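Local atomic coordinates of SAM-dependent O-methyltransferase (Leptospira interrogans, PDB entry 2HNK), a protein that probably transfers a methyl group from S-adenosylmethionine to a hydroxyl oxygen of its substrate, and is bound here to the product S-adenosylhomocysteine. Residues Ile6-Thr9 with Glu10-Glu14. Numbering follows the deposited sequence.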
ATOM      1  N   ILE C   6      -6.499   1.410  14.771  1.00 37.65           N
ATOM      2  CA  ILE C   6      -7.900   1.323  15.126  1.00 37.14           C
ATOM      3  C   ILE C   6      -8.305  -0.109  15.501  1.00 37.20           C
ATOM      4  O   ILE C   6      -7.891  -1.070  14.857  1.00 36.89           O
ATOM      5  CB  ILE C   6      -8.783   1.868  13.963  1.00 37.13           C
ATOM      6  CG1 ILE C   6     -10.256   1.988  14.387  1.00 36.61           C
ATOM      7  CG2 ILE C   6      -8.600   1.029  12.677  1.00 36.33           C
ATOM      8  CD1 ILE C   6     -11.066   2.923  13.530  1.00 34.77           C
ATOM      9  N   SER C   7      -9.095  -0.235  16.562  1.00 37.40           N
ATOM     10  CA  SER C   7      -9.716  -1.506  16.915  1.00 37.81           C
ATOM     11  C   SER C   7     -10.851  -1.790  15.944  1.00 37.59           C
ATOM     12  O   SER C   7     -11.791  -1.009  15.837  1.00 37.76           O
ATOM     13  CB  SER C   7     -10.263  -1.467  18.339  1.00 38.01           C
ATOM     14  OG  SER C   7      -9.260  -1.085  19.259  1.00 39.60           O
ATOM     15  N   LEU C   8     -10.747  -2.902  15.227  1.00 37.33           N
ATOM     16  CA  LEU C   8     -11.763  -3.287  14.265  1.00 37.32           C
ATOM     17  C   LEU C   8     -12.847  -4.115  14.918  1.00 37.23           C
ATOM     18  O   LEU C   8     -12.565  -4.976  15.746  1.00 37.44           O
ATOM     19  CB  LEU C   8     -11.148  -4.060  13.097  1.00 37.17           C
ATOM     20  CG  LEU C   8     -10.221  -3.251  12.193  1.00 37.31           C
ATOM     21  CD1 LEU C   8      -9.424  -4.183  11.312  1.00 37.89           C
ATOM     22  CD2 LEU C   8     -11.001  -2.255  11.357  1.00 36.93           C
ATOM     23  N   THR C   9     -14.087  -3.830  14.545  1.00 37.03           N
ATOM     24  CA  THR C   9     -15.232  -4.611  14.979  1.00 36.73           C
ATOM     25  C   THR C   9     -15.877  -5.188  13.731  1.00 36.92           C
ATOM     26  O   THR C   9     -15.530  -4.786  12.616  1.00 37.12           O
ATOM     27  CB  THR C   9     -16.250  -3.735  15.724  1.00 36.73           C
ATOM     28  OG1 THR C   9     -16.691  -2.679  14.861  1.00 35.65           O
ATOM     29  CG2 THR C   9     -15.629  -3.143  16.985  1.00 35.85           C
ATOM     30  N   GLU C  10     -16.796  -6.129  13.917  1.00 36.58           N
ATOM     31  CA  GLU C  10     -17.567  -6.705  12.822  1.00 36.92           C
ATOM     32  C   GLU C  10     -18.263  -5.614  12.023  1.00 36.24           C
ATOM     33  O   GLU C  10     -18.210  -5.591  10.794  1.00 36.11           O
ATOM     34  CB  GLU C  10     -18.635  -7.653  13.366  1.00 37.41           C
ATOM     35  CG  GLU C  10     -18.370  -9.127  13.171  1.00 40.07           C
ATOM     36  CD  GLU C  10     -19.667  -9.921  13.050  1.00 43.32           C
ATOM     37  OE1 GLU C  10     -19.910 -10.488  11.962  1.00 44.78           O
ATOM     38  OE2 GLU C  10     -20.453  -9.964  14.029  1.00 44.95           O
ATOM     39  N   SER C  11     -18.932  -4.724  12.747  1.00 35.83           N
ATOM     40  CA  SER C  11     -19.665  -3.612  12.160  1.00 35.27           C
ATOM     41  C   SER C  11     -18.768  -2.717  11.294  1.00 34.42           C
ATOM     42  O   SER C  11     -19.164  -2.306  10.208  1.00 34.19           O
ATOM     43  CB  SER C  11     -20.328  -2.794  13.270  1.00 35.28           C
ATOM     44  OG  SER C  11     -20.847  -1.577  12.765  1.00 36.58           O
ATOM     45  N   LEU C  12     -17.569  -2.424  11.790  1.00 33.60           N
ATOM     46  CA  LEU C  12     -16.623  -1.561  11.094  1.00 33.02           C
ATOM     47  C   LEU C  12     -16.023  -2.262   9.869  1.00 32.56           C
ATOM     48  O   LEU C  12     -15.752  -1.619   8.855  1.00 31.98           O
ATOM     49  CB  LEU C  12     -15.537  -1.059  12.061  1.00 32.94           C
ATOM     50  CG  LEU C  12     -14.545   0.050  11.667  1.00 33.55           C
ATOM     51  CD1 LEU C  12     -15.218   1.334  11.122  1.00 32.68           C
ATOM     52  CD2 LEU C  12     -13.646   0.381  12.843  1.00 33.08           C
ATOM     53  N   GLU C  13     -15.848  -3.580   9.964  1.00 31.94           N
ATOM     54  CA  GLU C  13     -15.374  -4.390   8.837  1.00 32.34           C
ATOM     55  C   GLU C  13     -16.400  -4.470   7.706  1.00 31.39           C
ATOM     56  O   GLU C  13     -16.044  -4.470   6.525  1.00 30.43           O
ATOM     57  CB  GLU C  13     -14.924  -5.787   9.300  1.00 31.97           C
ATOM     58  CG  GLU C  13     -13.637  -5.742  10.144  1.00 33.58           C
ATOM     59  CD  GLU C  13     -12.990  -7.102  10.368  1.00 34.34           C
ATOM     60  OE1 GLU C  13     -13.717  -8.118  10.470  1.00 37.85           O
ATOM     61  OE2 GLU C  13     -11.746  -7.150  10.459  1.00 36.76           O
ATOM     62  N   GLU C  14     -17.676  -4.516   8.081  1.00 31.16           N
ATOM     63  CA  GLU C  14     -18.765  -4.454   7.115  1.00 31.24           C
ATOM     64  C   GLU C  14     -18.833  -3.078   6.437  1.00 30.18           C
ATOM     65  O   GLU C  14     -19.071  -2.988   5.232  1.00 29.83           O
ATOM     66  CB  GLU C  14     -20.096  -4.811   7.779  1.00 31.75           C
ATOM     67  CG  GLU C  14     -21.295  -4.834   6.822  1.00 35.41           C
ATOM     68  CD  GLU C  14     -21.191  -5.880   5.698  1.00 40.24           C
ATOM     69  OE1 GLU C  14     -21.934  -5.742   4.699  1.00 41.93           O
ATOM     70  OE2 GLU C  14     -20.389  -6.844   5.801  1.00 42.36           O
TER
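Thr9 and Glu13 are joined by the first backbone bond of helix 10-18, from Glu13 N to Thr9 O at 2.9 Å. Ile6 to Thr9 run into this helix as an extended chain with no regular structure. The next backbone bond of the same kind runs from Glu14 N to Glu10 O. Thr9 is the N-cap residue. Its OG1 accepts from Leu12 N at 3.2 Å, with an N-H...O angle of 154°. OG1 sits between the backbone N and the carbonyl carbon (chi1 59°), which points it at this first-turn N-H, for which the helix has no preceding carbonyl of its own. The same oxygen lies 3.4 Å from Leu12 CB. The helix lies near the N-terminus of this Rossmann-like methyltransferase, at the edge of the chain and away from the S-adenosylhomocysteine site. Leu12 extends back along the incoming chain, with CG anti to its own N (chi1 -170°). Its CD2 meets Ile6 CD1 tip to tip at 3.7 Å. Leu8 crosses Leu12 at about a right angle, its CD2 4.0 Å from Leu12 CD2. The second subunit adds Leu183 against Leu12 and Gly186 against Ile6. Glu13 CG makes a van der Waals contact with Thr9 O at 3.3 Å, beside the backbone bond. Leu8 also crosses Glu13 at about a right angle, its CD1 methyl packed against OE2. The buried Glu13 carboxylate accepts hydrogen bonds from the backbone N atoms of Lys4 and Asn5 of the second subunit, through OE1 and OE2 respectively.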